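Local coordinates for uncharacterized protein (Eubacterium siraeum, PDB 4OBM) that is of unknown function but belongs to the LytR-CpsA-Psr family, many members of which attach anionic polymers to the bacterial cell wall, at residues 44-48 / 49-53; 202-205 / 206-210; 211-214 / 215-219. All coordinates share one frame; numbering follows the deposited sequence.

Contact 1 of 3, residues 44-48 / 49-53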
ATOM      1  N   ILE A  44       2.210  -0.244   3.340  1.00 23.17           N
ATOM      2  CA  ILE A  44       0.977  -0.081   4.095  1.00 21.99           C
ATOM      3  C   ILE A  44       1.366  -0.313   5.530  1.00 25.95           C
ATOM      4  O   ILE A  44       1.868  -1.388   5.863  1.00 26.87           O
ATOM      5  CB  ILE A  44      -0.238  -0.920   3.602  1.00 24.29           C
ATOM      6  CG1 ILE A  44      -1.517  -0.581   4.405  1.00 24.19           C
ATOM      7  CG2 ILE A  44       0.046  -2.434   3.494  1.00 26.43           C
ATOM      8  CD1 ILE A  44      -2.813  -1.091   3.822  1.00 30.17           C
ATOM      9  N   THR A  45       1.232   0.729   6.352  1.00 22.85           N
ATOM     10  CA  THR A  45       1.583   0.704   7.771  1.00 23.15           C
ATOM     11  C   THR A  45       0.336   0.877   8.615  1.00 28.99           C
ATOM     12  O   THR A  45      -0.319   1.926   8.562  1.00 28.37           O
ATOM     13  CB  THR A  45       2.620   1.795   8.107  1.00 26.57           C
ATOM     14  OG1 THR A  45       3.776   1.612   7.297  1.00 24.98           O
ATOM     15  CG2 THR A  45       3.028   1.798   9.594  1.00 21.47           C
ATOM     16  N   TYR A  46       0.028  -0.152   9.417  1.00 27.17           N
ATOM     17  CA  TYR A  46      -1.084  -0.119  10.356  1.00 27.91           C
ATOM     18  C   TYR A  46      -0.608   0.466  11.680  1.00 32.22           C
ATOM     19  O   TYR A  46       0.322  -0.069  12.300  1.00 32.32           O
ATOM     20  CB  TYR A  46      -1.663  -1.531  10.557  1.00 29.60           C
ATOM     21  CG  TYR A  46      -2.693  -1.642  11.665  1.00 32.01           C
ATOM     22  CD1 TYR A  46      -3.865  -0.889  11.638  1.00 33.16           C
ATOM     23  CD2 TYR A  46      -2.496  -2.502  12.744  1.00 33.01           C
ATOM     24  CE1 TYR A  46      -4.815  -0.991  12.651  1.00 32.61           C
ATOM     25  CE2 TYR A  46      -3.445  -2.619  13.759  1.00 33.68           C
ATOM     26  CZ  TYR A  46      -4.611  -1.875  13.697  1.00 37.97           C
ATOM     27  OH  TYR A  46      -5.537  -1.976  14.704  1.00 38.41           O
ATOM     28  N   ILE A  47      -1.211   1.589  12.089  1.00 29.65           N
ATOM     29  CA  ILE A  47      -0.917   2.222  13.384  1.00 29.74           C
ATOM     30  C   ILE A  47      -2.142   1.959  14.265  1.00 33.99           C
ATOM     31  O   ILE A  47      -3.154   2.642  14.121  1.00 31.96           O
ATOM     32  CB  ILE A  47      -0.539   3.726  13.302  1.00 32.31           C
ATOM     33  CG1 ILE A  47       0.350   4.064  12.073  1.00 32.72           C
ATOM     34  CG2 ILE A  47       0.028   4.240  14.651  1.00 31.77           C
ATOM     35  CD1 ILE A  47       1.863   3.895  12.202  1.00 44.83           C
ATOM     36  N   ALA A  48      -2.060   0.930  15.126  1.00 33.61           N
ATOM     37  CA  ALA A  48      -3.146   0.488  15.998  1.00 35.47           C
ATOM     38  C   ALA A  48      -3.656   1.588  16.927  1.00 42.99           C
ATOM     39  O   ALA A  48      -4.868   1.676  17.115  1.00 42.87           O
ATOM     40  CB  ALA A  48      -2.716  -0.715  16.815  1.00 36.75           C
ATOM     41  N   LYS A  49      -2.756   2.420  17.495  1.00 42.98           N
ATOM     42  CA  LYS A  49      -3.127   3.522  18.405  1.00 44.70           C
ATOM     43  C   LYS A  49      -4.065   4.528  17.701  1.00 47.89           C
ATOM     44  O   LYS A  49      -5.021   5.001  18.317  1.00 48.46           O
ATOM     45  CB  LYS A  49      -1.867   4.245  18.921  1.00 48.28           C
ATOM     46  CG  LYS A  49      -2.104   5.114  20.151  1.00 73.04           C
ATOM     47  CD  LYS A  49      -0.938   6.067  20.424  1.00 86.47           C
ATOM     48  CE  LYS A  49      -1.170   7.456  19.870  1.00 97.54           C
ATOM     49  NZ  LYS A  49      -0.022   8.359  20.146  1.00106.50           N
ATOM     50  N   ASN A  50      -3.801   4.812  16.406  1.00 41.62           N
ATOM     51  CA  ASN A  50      -4.558   5.762  15.591  1.00 40.74           C
ATOM     52  C   ASN A  50      -5.681   5.103  14.764  1.00 41.87           C
ATOM     53  O   ASN A  50      -6.428   5.818  14.091  1.00 40.44           O
ATOM     54  CB  ASN A  50      -3.602   6.508  14.655  1.00 41.84           C
ATOM     55  CG  ASN A  50      -2.831   7.612  15.326  1.00 57.88           C
ATOM     56  OD1 ASN A  50      -1.945   7.375  16.147  1.00 49.91           O
ATOM     57  ND2 ASN A  50      -3.138   8.850  14.968  1.00 53.12           N
ATOM     58  N   ASN A  51      -5.817   3.755  14.828  1.00 36.95           N
ATOM     59  CA  ASN A  51      -6.812   2.982  14.067  1.00 35.27           C
ATOM     60  C   ASN A  51      -6.773   3.405  12.589  1.00 35.73           C
ATOM     61  O   ASN A  51      -7.809   3.680  11.975  1.00 34.59           O
ATOM     62  CB  ASN A  51      -8.237   3.121  14.661  1.00 36.22           C
ATOM     63  CG  ASN A  51      -8.430   2.472  16.006  1.00 51.48           C
ATOM     64  OD1 ASN A  51      -8.635   3.143  17.020  1.00 43.13           O
ATOM     65  ND2 ASN A  51      -8.395   1.150  16.047  1.00 40.04           N
ATOM     66  N   THR A  52      -5.556   3.517  12.045  1.00 32.42           N
ATOM     67  CA  THR A  52      -5.362   3.942  10.663  1.00 31.65           C
ATOM     68  C   THR A  52      -4.333   3.058   9.953  1.00 33.68           C
ATOM     69  O   THR A  52      -3.500   2.400  10.583  1.00 33.18           O
ATOM     70  CB  THR A  52      -4.999   5.458  10.577  1.00 40.80           C
ATOM     71  OG1 THR A  52      -5.301   5.934   9.261  1.00 36.43           O
ATOM     72  CG2 THR A  52      -3.536   5.762  10.919  1.00 39.34           C
ATOM     73  N   PHE A  53      -4.433   3.060   8.625  1.00 28.16           N
ATOM     74  CA  PHE A  53      -3.539   2.398   7.693  1.00 26.40           C
ATOM     75  C   PHE A  53      -2.890   3.510   6.867  1.00 29.94           C
ATOM     76  O   PHE A  53      -3.612   4.291   6.257  1.00 30.47           O
ATOM     77  CB  PHE A  53      -4.322   1.389   6.829  1.00 26.46           C
ATOM     78  CG  PHE A  53      -4.864   0.212   7.603  1.00 27.16           C
ATOM     79  CD1 PHE A  53      -4.099  -0.945   7.774  1.00 29.45           C
ATOM     80  CD2 PHE A  53      -6.148   0.242   8.144  1.00 28.09           C
ATOM     81  CE1 PHE A  53      -4.613  -2.050   8.469  1.00 30.13           C
ATOM     82  CE2 PHE A  53      -6.652  -0.858   8.858  1.00 30.69           C
ATOM     83  CZ  PHE A  53      -5.885  -2.001   9.006  1.00 28.19           C
TER

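Contact 2 of 3, residues 202-205 / 206-210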
ATOM      1  N   THR A 202       4.106 -14.053  -1.880  1.00 24.87           N
ATOM      2  CA  THR A 202       4.196 -13.381  -0.581  1.00 25.31           C
ATOM      3  C   THR A 202       4.984 -14.210   0.441  1.00 29.50           C
ATOM      4  O   THR A 202       5.120 -15.418   0.272  1.00 29.77           O
ATOM      5  CB  THR A 202       2.757 -13.037  -0.058  1.00 29.60           C
ATOM      6  OG1 THR A 202       2.848 -12.332   1.175  1.00 30.07           O
ATOM      7  CG2 THR A 202       1.850 -14.267   0.109  1.00 28.29           C
ATOM      8  N   ASN A 203       5.481 -13.553   1.515  1.00 25.31           N
ATOM      9  CA  ASN A 203       6.162 -14.256   2.600  1.00 25.72           C
ATOM     10  C   ASN A 203       5.308 -14.132   3.868  1.00 30.74           C
ATOM     11  O   ASN A 203       5.784 -14.403   4.975  1.00 31.21           O
ATOM     12  CB  ASN A 203       7.590 -13.738   2.810  1.00 25.43           C
ATOM     13  CG  ASN A 203       7.664 -12.298   3.230  1.00 39.73           C
ATOM     14  OD1 ASN A 203       6.759 -11.503   2.972  1.00 33.92           O
ATOM     15  ND2 ASN A 203       8.755 -11.929   3.871  1.00 33.00           N
ATOM     16  N   ILE A 204       4.036 -13.699   3.691  1.00 27.40           N
ATOM     17  CA  ILE A 204       3.052 -13.587   4.772  1.00 26.61           C
ATOM     18  C   ILE A 204       2.571 -15.006   5.073  1.00 30.17           C
ATOM     19  O   ILE A 204       2.064 -15.700   4.189  1.00 29.32           O
ATOM     20  CB  ILE A 204       1.880 -12.599   4.437  1.00 28.79           C
ATOM     21  CG1 ILE A 204       2.363 -11.135   4.429  1.00 28.55           C
ATOM     22  CG2 ILE A 204       0.668 -12.777   5.386  1.00 30.55           C
ATOM     23  CD1 ILE A 204       1.300 -10.106   4.125  1.00 30.22           C
ATOM     24  N   GLU A 205       2.739 -15.436   6.312  1.00 27.61           N
ATOM     25  CA  GLU A 205       2.276 -16.757   6.717  1.00 27.44           C
ATOM     26  C   GLU A 205       0.987 -16.599   7.496  1.00 31.15           C
ATOM     27  O   GLU A 205       0.659 -15.483   7.921  1.00 31.01           O
ATOM     28  CB  GLU A 205       3.355 -17.516   7.535  1.00 29.47           C
ATOM     29  CG  GLU A 205       4.625 -17.876   6.766  1.00 38.44           C
ATOM     30  CD  GLU A 205       4.464 -18.558   5.413  1.00 65.79           C
ATOM     31  OE1 GLU A 205       3.602 -19.460   5.277  1.00 43.80           O
ATOM     32  OE2 GLU A 205       5.219 -18.186   4.483  1.00 68.29           O
ATOM     33  N   GLN A 206       0.250 -17.711   7.685  1.00 27.79           N
ATOM     34  CA  GLN A 206      -1.010 -17.747   8.426  1.00 27.90           C
ATOM     35  C   GLN A 206      -0.824 -17.233   9.874  1.00 31.50           C
ATOM     36  O   GLN A 206      -1.691 -16.534  10.383  1.00 29.91           O
ATOM     37  CB  GLN A 206      -1.577 -19.178   8.416  1.00 29.94           C
ATOM     38  CG  GLN A 206      -2.950 -19.344   9.059  1.00 38.94           C
ATOM     39  CD  GLN A 206      -4.014 -18.612   8.296  1.00 42.96           C
ATOM     40  OE1 GLN A 206      -4.151 -18.755   7.075  1.00 35.36           O
ATOM     41  NE2 GLN A 206      -4.781 -17.805   9.007  1.00 23.05           N
ATOM     42  N   SER A 207       0.331 -17.520  10.492  1.00 31.02           N
ATOM     43  CA  SER A 207       0.658 -17.083  11.856  1.00 32.16           C
ATOM     44  C   SER A 207       0.734 -15.539  11.962  1.00 35.45           C
ATOM     45  O   SER A 207       0.357 -14.992  12.995  1.00 34.61           O
ATOM     46  CB  SER A 207       1.967 -17.717  12.317  1.00 35.34           C
ATOM     47  OG  SER A 207       3.020 -17.475  11.398  1.00 41.88           O
ATOM     48  N   ASP A 208       1.193 -14.852  10.877  1.00 32.51           N
ATOM     49  CA  ASP A 208       1.323 -13.381  10.773  1.00 31.41           C
ATOM     50  C   ASP A 208      -0.038 -12.719  10.787  1.00 33.43           C
ATOM     51  O   ASP A 208      -0.242 -11.745  11.520  1.00 32.45           O
ATOM     52  CB  ASP A 208       2.081 -12.977   9.497  1.00 31.74           C
ATOM     53  CG  ASP A 208       3.463 -13.573   9.396  1.00 33.87           C
ATOM     54  OD1 ASP A 208       4.206 -13.501  10.388  1.00 35.88           O
ATOM     55  OD2 ASP A 208       3.796 -14.122   8.318  1.00 33.35           O
ATOM     56  N   TYR A 209      -0.971 -13.260   9.984  1.00 28.86           N
ATOM     57  CA  TYR A 209      -2.355 -12.794   9.932  1.00 28.49           C
ATOM     58  C   TYR A 209      -3.080 -13.056  11.277  1.00 29.94           C
ATOM     59  O   TYR A 209      -3.724 -12.133  11.780  1.00 30.04           O
ATOM     60  CB  TYR A 209      -3.114 -13.458   8.759  1.00 29.78           C
ATOM     61  CG  TYR A 209      -4.619 -13.269   8.802  1.00 32.27           C
ATOM     62  CD1 TYR A 209      -5.216 -12.122   8.281  1.00 32.99           C
ATOM     63  CD2 TYR A 209      -5.453 -14.266   9.308  1.00 33.68           C
ATOM     64  CE1 TYR A 209      -6.603 -11.966   8.276  1.00 32.44           C
ATOM     65  CE2 TYR A 209      -6.837 -14.111   9.328  1.00 34.46           C
ATOM     66  CZ  TYR A 209      -7.408 -12.971   8.788  1.00 39.25           C
ATOM     67  OH  TYR A 209      -8.774 -12.826   8.798  1.00 40.10           O
ATOM     68  N   ASP A 210      -2.971 -14.298  11.847  1.00 24.40           N
ATOM     69  CA  ASP A 210      -3.626 -14.719  13.092  1.00 24.82           C
ATOM     70  C   ASP A 210      -3.219 -13.895  14.327  1.00 30.82           C
ATOM     71  O   ASP A 210      -3.961 -13.852  15.310  1.00 30.81           O
ATOM     72  CB  ASP A 210      -3.332 -16.196  13.384  1.00 27.55           C
ATOM     73  CG  ASP A 210      -3.954 -17.187  12.414  1.00 34.76           C
ATOM     74  OD1 ASP A 210      -4.667 -16.742  11.470  1.00 33.11           O
ATOM     75  OD2 ASP A 210      -3.724 -18.396  12.582  1.00 38.72           O
TER

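Contact 3 of 3, residues 211-214 / 215-219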
ATOM      1  N   ALA A 211      -2.037 -13.294  14.292  1.00 27.88           N
ATOM      2  CA  ALA A 211      -1.525 -12.490  15.388  1.00 28.93           C
ATOM      3  C   ALA A 211      -2.005 -11.033  15.278  1.00 33.63           C
ATOM      4  O   ALA A 211      -1.949 -10.295  16.274  1.00 35.80           O
ATOM      5  CB  ALA A 211      -0.000 -12.553  15.397  1.00 29.74           C
ATOM      6  N   LYS A 212      -2.526 -10.638  14.090  1.00 27.80           N
ATOM      7  CA  LYS A 212      -2.930  -9.251  13.801  1.00 27.37           C
ATOM      8  C   LYS A 212      -4.414  -9.048  13.536  1.00 32.41           C
ATOM      9  O   LYS A 212      -4.913  -7.973  13.858  1.00 32.95           O
ATOM     10  CB  LYS A 212      -2.135  -8.693  12.595  1.00 27.56           C
ATOM     11  CG  LYS A 212      -0.612  -8.665  12.783  1.00 27.80           C
ATOM     12  CD  LYS A 212      -0.106  -7.587  13.747  1.00 31.96           C
ATOM     13  CE  LYS A 212       0.967  -8.123  14.661  1.00 39.79           C
ATOM     14  NZ  LYS A 212       2.150  -7.233  14.727  1.00 35.21           N
ATOM     15  N   VAL A 213      -5.119 -10.047  12.960  1.00 29.75           N
ATOM     16  CA  VAL A 213      -6.555  -9.974  12.613  1.00 29.61           C
ATOM     17  C   VAL A 213      -7.439  -9.362  13.758  1.00 35.57           C
ATOM     18  O   VAL A 213      -8.321  -8.562  13.452  1.00 35.13           O
ATOM     19  CB  VAL A 213      -7.131 -11.323  12.102  1.00 32.59           C
ATOM     20  CG1 VAL A 213      -7.094 -12.430  13.170  1.00 32.47           C
ATOM     21  CG2 VAL A 213      -8.534 -11.137  11.540  1.00 31.94           C
ATOM     22  N   LYS A 214      -7.175  -9.677  15.044  1.00 34.98           N
ATOM     23  CA  LYS A 214      -7.962  -9.107  16.155  1.00 35.32           C
ATOM     24  C   LYS A 214      -7.896  -7.585  16.140  1.00 36.75           C
ATOM     25  O   LYS A 214      -8.939  -6.955  16.251  1.00 35.61           O
ATOM     26  CB  LYS A 214      -7.532  -9.647  17.529  1.00 39.12           C
ATOM     27  CG  LYS A 214      -8.065 -11.045  17.812  1.00 57.78           C
ATOM     28  CD  LYS A 214      -7.803 -11.483  19.245  1.00 65.49           C
ATOM     29  CE  LYS A 214      -7.764 -12.987  19.386  1.00 72.68           C
ATOM     30  NZ  LYS A 214      -9.080 -13.620  19.104  1.00 78.76           N
ATOM     31  N   ALA A 215      -6.695  -7.004  15.964  1.00 33.47           N
ATOM     32  CA  ALA A 215      -6.515  -5.541  15.870  1.00 33.90           C
ATOM     33  C   ALA A 215      -7.128  -4.971  14.581  1.00 35.31           C
ATOM     34  O   ALA A 215      -7.735  -3.904  14.630  1.00 34.47           O
ATOM     35  CB  ALA A 215      -5.040  -5.185  15.926  1.00 34.95           C
ATOM     36  N   ILE A 216      -6.944  -5.676  13.426  1.00 31.05           N
ATOM     37  CA  ILE A 216      -7.492  -5.264  12.127  1.00 29.08           C
ATOM     38  C   ILE A 216      -9.027  -5.158  12.240  1.00 33.37           C
ATOM     39  O   ILE A 216      -9.566  -4.084  11.985  1.00 35.34           O
ATOM     40  CB  ILE A 216      -7.042  -6.208  10.969  1.00 31.07           C
ATOM     41  CG1 ILE A 216      -5.508  -6.231  10.819  1.00 30.38           C
ATOM     42  CG2 ILE A 216      -7.722  -5.823   9.643  1.00 31.49           C
ATOM     43  CD1 ILE A 216      -4.933  -7.387   9.944  1.00 30.50           C
ATOM     44  N   VAL A 217      -9.713  -6.229  12.678  1.00 29.04           N
ATOM     45  CA  VAL A 217     -11.174  -6.263  12.820  1.00 29.35           C
ATOM     46  C   VAL A 217     -11.620  -5.176  13.806  1.00 34.87           C
ATOM     47  O   VAL A 217     -12.592  -4.475  13.508  1.00 37.03           O
ATOM     48  CB  VAL A 217     -11.694  -7.667  13.208  1.00 34.15           C
ATOM     49  CG1 VAL A 217     -13.194  -7.657  13.532  1.00 34.68           C
ATOM     50  CG2 VAL A 217     -11.393  -8.685  12.108  1.00 33.04           C
ATOM     51  N   TYR A 218     -10.876  -4.978  14.923  1.00 29.36           N
ATOM     52  CA  TYR A 218     -11.178  -3.928  15.881  1.00 29.20           C
ATOM     53  C   TYR A 218     -11.226  -2.575  15.192  1.00 33.48           C
ATOM     54  O   TYR A 218     -12.213  -1.867  15.357  1.00 33.43           O
ATOM     55  CB  TYR A 218     -10.169  -3.885  17.051  1.00 30.21           C
ATOM     56  CG  TYR A 218     -10.378  -2.698  17.976  1.00 31.34           C
ATOM     57  CD1 TYR A 218      -9.858  -1.445  17.666  1.00 32.89           C
ATOM     58  CD2 TYR A 218     -11.090  -2.829  19.160  1.00 33.98           C
ATOM     59  CE1 TYR A 218     -10.098  -0.339  18.479  1.00 35.19           C
ATOM     60  CE2 TYR A 218     -11.321  -1.733  19.992  1.00 35.93           C
ATOM     61  CZ  TYR A 218     -10.812  -0.492  19.653  1.00 43.05           C
ATOM     62  OH  TYR A 218     -11.003   0.591  20.473  1.00 49.76           O
ATOM     63  N   THR A 219     -10.141  -2.201  14.469  1.00 30.96           N
ATOM     64  CA  THR A 219      -9.970  -0.913  13.773  1.00 30.20           C
ATOM     65  C   THR A 219     -11.064  -0.670  12.719  1.00 32.82           C
ATOM     66  O   THR A 219     -11.543   0.462  12.596  1.00 33.43           O
ATOM     67  CB  THR A 219      -8.547  -0.836  13.168  1.00 33.79           C
ATOM     68  OG1 THR A 219      -7.640  -0.517  14.222  1.00 33.13           O
ATOM     69  CG2 THR A 219      -8.406   0.209  12.066  1.00 29.12           C
TER

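Contact 1 of 3, residues 44-48 / 49-53
A beta hairpin closes with a G1 bulge here: Asn51 and Thr52 both face Ile47, at the turn between strands 40-47 and 52-58. Ile47 and Thr52 form an antiparallel hydrogen-bonded pair. Ile47 N gives a nearly straight bond to Thr52 O at 2.9 Å. The return bond, Thr52 N to Ile47 O, is longer at 3.3 Å, and its donor is tilted 30° from the carbonyl plane. Inside the turn, Asn50 N reaches Ile47 O and Asn51 N reaches Ala48 O, both weakly. Asn51 has positive phi and psi, the left-handed conformation expected at the first position of a G1 bulge.

Tyr46 and Phe53 are the next pair, non-hydrogen-bonded, and their rings leave the same face of the sheet. They form an offset stack with centroids 4.8 Å apart. Tyr46 CD1 lies over one face of the Phe53 ring, toward its rim, and is 3.5 Å from Phe53 CE1. CG of Tyr46 is anti to its own backbone N (chi1 172°), while CG of Phe53 is anti to its carbonyl carbon, and these two settings bring the rings together. Two residues before Tyr46, Ile44 brings CD1 to 4.2 Å from Phe53 CD1. Backbone carbons join in: Phe53 CA points a C-H at Thr45 O, 3.4 Å away.

The stack lies against helix 213-220, where Phe53 touches Thr219 and Leu220. Tyr46 OH and Asn51 ND2 are both hydrogen-bonded to Thr219 OG1. The rings therefore bring apolar surface to the helix, while the phenol oxygen of Tyr46 and the side-chain amide of Asn51 share one hydroxyl, so the polar ends at the edge of the stack have a partner on the helix.

Contact 2 of 3, residues 202-205 / 206-210
Asp208 OD2 takes a hydrogen bond from Glu205 N, and this is the main tie between the loop 202-205 and helix 206-210. The bond is short, 2.6 Å, and close to straight. It meets OD2 on the anti side, 19° out of the carboxylate plane. With CG anti to its carbonyl carbon (chi1 -58°), Asp208 turns its carboxylate back over the start of the helix, where its negative charge would probably suit the helix dipole. Its CB also lies 3.3 Å from Glu205 O. Glu205 returns the tie through that carbonyl, which receives weak bonds from Asp208 N and Tyr209 N, the latter at 3.4 Å. The Glu205 side chain runs beside that of Asp208 in the same direction, but its carboxylate ends 5.8 Å from it, measured OE2 to Asp208 OD2. With an alanine here the carboxylate is gone, and Glu205 N would probably be left without this acceptor and Lys96 without its distant negative charge.

Further out, Asp208 OD2 has a long, weak ion pair with Lys96 NZ, from strand 94-100. The methyl CG2 of Ile204 packs on Asp208 CB at 4.4 Å, and Ile204 also touches Ile98 of that strand. Thr202 OG1 accepts from Ile204 N at 3.1 Å, an ST turn that bends the chain just ahead of the cap. Within the helix, Gln206 NE2 reaches Asp210 OD1 at 2.7 Å, one turn on, with the oxygen nearly in the amide plane.

Glu205 is the N-cap and Asp208 the third helical residue. A side chain at that third place binding the N-cap backbone N is one half of a capping box.

Contact 3 of 3, residues 211-214 / 215-219
The first turn of helix 213-220 forms this contact, with residues three and four apart meeting along the helix. Lys212 O starts the bonding. It accepts from Ile216 N at 3.1 Å and, weakly, from Ala215 N. Val213 O then takes Val217 N at 2.8 Å in an almost straight bond, 177° at the hydrogen. Lys214 O takes Tyr218 N at 3.1 Å, with the donor tilted 30° from the carbonyl plane. The regular i to i+4 bonding of an alpha helix is therefore in place from the entry of the helix.

Side chains follow the same spacing. Val213 and Val217 lie alongside each other and point the same way. Ile216 comes up beside the Lys212 backbone: its CG1 is 3.6 Å from Lys212 O, and its CD1 sits near Lys212 CB. CG1 of Ile216 is anti to its own carbonyl carbon (chi1 -60°), which lays the chain back toward the preceding turn. The Lys212 chain bends at several bonds, and its NZ reaches away to Thr21 O, to which it is hydrogen-bonded.

Different sides of the helix meet different neighbours. Val213, Val217 and Ile216 pack against helix 186-199, the two valines on Ser186, and Val217 and Ile216 on Leu189; Ile216 also reaches Phe24 of strand 24-30. Ala215 meets Pro18 and Tyr22 in a loop.

Tyr218 sends its ring away from the first turn, with CG anti to the backbone N, and only its CB stays near Lys214 O. The apolar touch between the two valines is made by one methyl from each: Val213 CG2 lies 3.8 Å from Val217 CG2, and Val217 CG2 is 3.4 Å from Val213 O.

How the contacts relate
Contact 3 is the nearest partner of contact 1, with centres 11 Å apart. They touch at the end of 215-219: Thr219 OG1 is 2.6 Å from both Tyr46 OH and Asn51 ND2, the hydrogen bonds that tie hairpin to helix. Phe53 CE2 adds packing 3.8 Å from Thr219 CG2. Contacts 2 and 3 follow directly in sequence, and helix 206-210 leads into helix 213-220; their centres are 13 Å apart. Contact 1 does not touch contact 2, the nearest atoms being about 8 Å away. A tetraethylene glycol, probably from crystallisation, is found about 4 Å from the side chain of Asp208, and one about 4 Å from that of Lys212.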